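Local coordinates for protein CEP104 (Gallus gallus, PDB 5JO8) that is a centriolar protein whose TOG domain probably binds tubulin or microtubules, at residues Leu181-Met191 with Ala223-Val234. Residues are numbered along the deposited sequence; the frame is centred on the assembly and turned at random. Where two conformers were deposited one is given.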
# COMPACT_ATOMS: atom_id res chain seq x y z
N LEU A 181 -14.42 1.99 -1.33
CA LEU A 181 -14.38 2.03 0.12
C LEU A 181 -15.81 1.81 0.60
O LEU A 181 -16.70 2.60 0.30
CB LEU A 181 -13.88 3.40 0.58
CG LEU A 181 -13.64 3.64 2.07
CD1 LEU A 181 -12.41 2.88 2.55
CD2 LEU A 181 -13.51 5.13 2.34
N LYS A 182 -16.04 0.72 1.34
CA LYS A 182 -17.38 0.43 1.85
C LYS A 182 -17.80 1.48 2.88
O LYS A 182 -16.98 1.94 3.66
CB LYS A 182 -17.45 -0.97 2.45
CG LYS A 182 -17.42 -2.10 1.43
CD LYS A 182 -17.71 -3.44 2.08
CE LYS A 182 -17.57 -4.59 1.09
NZ LYS A 182 -17.85 -5.91 1.71
N PRO A 183 -19.09 1.86 2.88
CA PRO A 183 -19.60 2.91 3.77
C PRO A 183 -19.47 2.57 5.24
O PRO A 183 -19.48 3.47 6.09
CB PRO A 183 -21.08 2.99 3.39
CG PRO A 183 -21.16 2.44 2.01
CD PRO A 183 -20.12 1.37 1.95
N ASN A 184 -19.36 1.28 5.54
CA ASN A 184 -19.26 0.80 6.91
C ASN A 184 -17.84 0.36 7.25
O ASN A 184 -17.61 -0.19 8.33
CB ASN A 184 -20.21 -0.38 7.10
CG ASN A 184 -19.95 -1.50 6.11
OD1 ASN A 184 -20.29 -1.39 4.93
ND2 ASN A 184 -19.33 -2.57 6.58
N SER A 185 -16.90 0.60 6.34
CA SER A 185 -15.50 0.24 6.58
C SER A 185 -14.97 0.88 7.86
O SER A 185 -15.40 1.97 8.24
CB SER A 185 -14.64 0.66 5.39
OG SER A 185 -14.73 2.06 5.17
N PRO A 186 -14.04 0.19 8.53
CA PRO A 186 -13.47 0.69 9.79
C PRO A 186 -12.93 2.11 9.66
O PRO A 186 -12.28 2.45 8.66
CB PRO A 186 -12.34 -0.30 10.08
CG PRO A 186 -12.80 -1.57 9.45
CD PRO A 186 -13.53 -1.16 8.20
N THR A 187 -13.21 2.93 10.66
CA THR A 187 -12.91 4.35 10.60
C THR A 187 -11.43 4.66 10.33
O THR A 187 -11.12 5.44 9.44
CB THR A 187 -13.36 5.05 11.88
OG1 THR A 187 -14.77 4.82 12.04
CG2 THR A 187 -13.09 6.55 11.80
N HIS A 188 -10.53 4.05 11.09
CA HIS A 188 -9.10 4.32 10.89
C HIS A 188 -8.65 3.93 9.49
O HIS A 188 -7.94 4.69 8.82
CB HIS A 188 -8.25 3.61 11.94
CG HIS A 188 -8.42 4.16 13.32
ND1 HIS A 188 -8.44 3.38 14.45
CD2 HIS A 188 -8.58 5.44 13.74
CE1 HIS A 188 -8.60 4.15 15.51
NE2 HIS A 188 -8.69 5.40 15.11
N LEU A 189 -9.07 2.76 9.05
CA LEU A 189 -8.77 2.28 7.70
C LEU A 189 -9.30 3.26 6.65
O LEU A 189 -8.59 3.62 5.71
CB LEU A 189 -9.42 0.92 7.49
CG LEU A 189 -9.01 0.16 6.24
CD1 LEU A 189 -7.53 -0.21 6.31
CD2 LEU A 189 -9.89 -1.07 6.07
N ALA A 190 -10.54 3.70 6.82
CA ALA A 190 -11.16 4.57 5.83
C ALA A 190 -10.47 5.92 5.80
O ALA A 190 -10.21 6.47 4.73
CB ALA A 190 -12.64 4.75 6.14
N MET A 191 -10.21 6.47 6.97
CA MET A 191 -9.53 7.75 7.08
C MET A 191 -8.16 7.71 6.42
O MET A 191 -7.79 8.62 5.69
CB MET A 191 -9.39 8.16 8.54
CG MET A 191 -10.62 8.82 9.12
SD MET A 191 -11.07 10.32 8.22
CE MET A 191 -9.60 11.32 8.46
N ALA A 223 -16.80 7.53 -1.16
CA ALA A 223 -16.42 7.89 0.21
C ALA A 223 -17.40 8.88 0.85
O ALA A 223 -17.47 8.96 2.08
CB ALA A 223 -14.99 8.44 0.24
N LEU A 224 -18.15 9.62 0.03
CA LEU A 224 -19.15 10.56 0.54
C LEU A 224 -20.28 9.83 1.24
O LEU A 224 -21.04 10.44 2.00
CB LEU A 224 -19.72 11.42 -0.59
CG LEU A 224 -18.83 12.47 -1.24
CD1 LEU A 224 -19.55 13.15 -2.40
CD2 LEU A 224 -18.36 13.48 -0.21
N GLU A 225 -20.41 8.54 0.98
CA GLU A 225 -21.47 7.75 1.60
C GLU A 225 -21.01 7.16 2.93
O GLU A 225 -21.80 6.54 3.65
CB GLU A 225 -21.93 6.63 0.66
CG GLU A 225 -22.42 7.14 -0.69
CD GLU A 225 -23.28 6.12 -1.40
OE1 GLU A 225 -22.96 4.91 -1.33
OE2 GLU A 225 -24.28 6.52 -2.04
N HIS A 226 -19.74 7.35 3.28
CA HIS A 226 -19.23 6.75 4.50
C HIS A 226 -19.96 7.27 5.73
O HIS A 226 -20.39 8.42 5.77
CB HIS A 226 -17.72 6.96 4.64
CG HIS A 226 -17.07 6.03 5.62
ND1 HIS A 226 -17.04 6.28 6.97
CD2 HIS A 226 -16.46 4.84 5.44
CE1 HIS A 226 -16.42 5.29 7.59
NE2 HIS A 226 -16.06 4.40 6.68
N ARG A 227 -20.11 6.42 6.74
CA ARG A 227 -20.87 6.80 7.92
C ARG A 227 -20.17 7.86 8.79
O ARG A 227 -20.81 8.54 9.58
CB ARG A 227 -21.23 5.57 8.76
CG ARG A 227 -20.04 4.79 9.27
CD ARG A 227 -20.48 3.47 9.89
NE ARG A 227 -19.36 2.74 10.47
CZ ARG A 227 -19.48 1.58 11.11
NH1 ARG A 227 -20.68 1.01 11.25
NH2 ARG A 227 -18.41 0.98 11.61
N VAL A 228 -18.86 8.00 8.64
CA VAL A 228 -18.09 8.90 9.50
C VAL A 228 -17.82 10.25 8.84
O VAL A 228 -17.27 10.32 7.74
CB VAL A 228 -16.79 8.23 9.98
CG1 VAL A 228 -15.96 9.20 10.78
CG2 VAL A 228 -17.11 6.98 10.79
N TYR A 229 -18.22 11.33 9.52
CA TYR A 229 -18.06 12.68 8.99
C TYR A 229 -16.64 12.98 8.51
O TYR A 229 -16.45 13.54 7.44
CB TYR A 229 -18.49 13.73 10.03
CG TYR A 229 -18.10 15.15 9.64
CD1 TYR A 229 -18.90 15.90 8.80
CD2 TYR A 229 -16.92 15.71 10.10
CE1 TYR A 229 -18.55 17.20 8.44
CE2 TYR A 229 -16.56 17.00 9.74
CZ TYR A 229 -17.37 17.74 8.91
OH TYR A 229 -17.00 19.02 8.56
N GLU A 230 -15.66 12.63 9.33
CA GLU A 230 -14.27 12.98 9.03
C GLU A 230 -13.82 12.34 7.70
O GLU A 230 -13.06 12.95 6.95
CB GLU A 230 -13.37 12.59 10.21
CG GLU A 230 -12.02 13.25 10.21
CD GLU A 230 -11.26 13.01 11.50
OE1 GLU A 230 -11.84 12.40 12.43
OE2 GLU A 230 -10.09 13.44 11.59
N VAL A 231 -14.32 11.15 7.42
CA VAL A 231 -14.07 10.48 6.14
C VAL A 231 -14.71 11.24 4.97
O VAL A 231 -14.05 11.51 3.96
CB VAL A 231 -14.56 9.02 6.17
CG1 VAL A 231 -14.30 8.35 4.81
CG2 VAL A 231 -13.90 8.25 7.29
N ARG A 232 -15.98 11.58 5.12
CA ARG A 232 -16.68 12.32 4.08
C ARG A 232 -16.00 13.66 3.82
O ARG A 232 -15.95 14.13 2.69
CB ARG A 232 -18.15 12.56 4.45
CG ARG A 232 -18.95 11.28 4.66
CD ARG A 232 -20.44 11.55 4.81
NE ARG A 232 -20.76 12.42 5.93
CZ ARG A 232 -20.99 12.00 7.17
NH1 ARG A 232 -21.29 12.88 8.12
NH2 ARG A 232 -20.94 10.71 7.47
N ASP A 233 -15.49 14.28 4.88
CA ASP A 233 -14.88 15.59 4.75
C ASP A 233 -13.61 15.54 3.88
O ASP A 233 -13.38 16.44 3.08
CB ASP A 233 -14.59 16.20 6.12
CG ASP A 233 -13.94 17.57 6.02
OD1 ASP A 233 -14.63 18.53 5.64
OD2 ASP A 233 -12.73 17.68 6.34
N VAL A 234 -12.81 14.48 4.01
CA VAL A 234 -11.65 14.35 3.14
C VAL A 234 -12.11 14.13 1.70
O VAL A 234 -11.53 14.68 0.76
CB VAL A 234 -10.69 13.25 3.59
CG1 VAL A 234 -9.47 13.21 2.67
CG2 VAL A 234 -10.27 13.48 5.03
O HOH W 1 -16.54 3.15 10.40
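Leu181 meets Val231 tip to tip, its CD2 4.1 Å from Val231 CG1, and the same methyl also touches Ala223 CB. The chain then enters a type I turn, Lys182 to Ser185, that meets one face and the NE2 edge of the His226 ring. Pro183 rests its CB on the carbonyl oxygen of Glu225, while its own O does double duty: it accepts a hydrogen bond from Arg227 N (3.1 Å) and sits over the centre of the His226 ring, 3.4 Å above the plane. On the opposite face of that ring, offset toward the rim, lies Val231 CG2, from the same segment as the histidine. With CG anti to the backbone N (chi1 -162°), His226 carries NE2 across to Ser185, donating to Ser185 O at 3.0 Å and more weakly to Ser185 OG, which itself bonds to Lys182 O. ND1 accepts from Val228 N at 3.0 Å, so both ring nitrogens are engaged and the flip of the ring is fixed. The extended Arg227 chain passes beside the turn; Asn184 O lies over one face of its guanidinium, and a water at the edge links Arg227 NE, Ser185 O and Thr187 OG1. Thr187 crosses Val228 at about a right angle, its OG1 3.4 Å from Val228 CG2. One turn on, Ala190 CB packs against His226 NE2 and Val231 CG2. In the conformer given, Met191 slides past Val231 and crosses Glu230. Helices 187-204 and 229-245 thus start side by side, their first turns 8° from parallel, as neighbouring helices do in the HEAT-like helical array of a TOG domain.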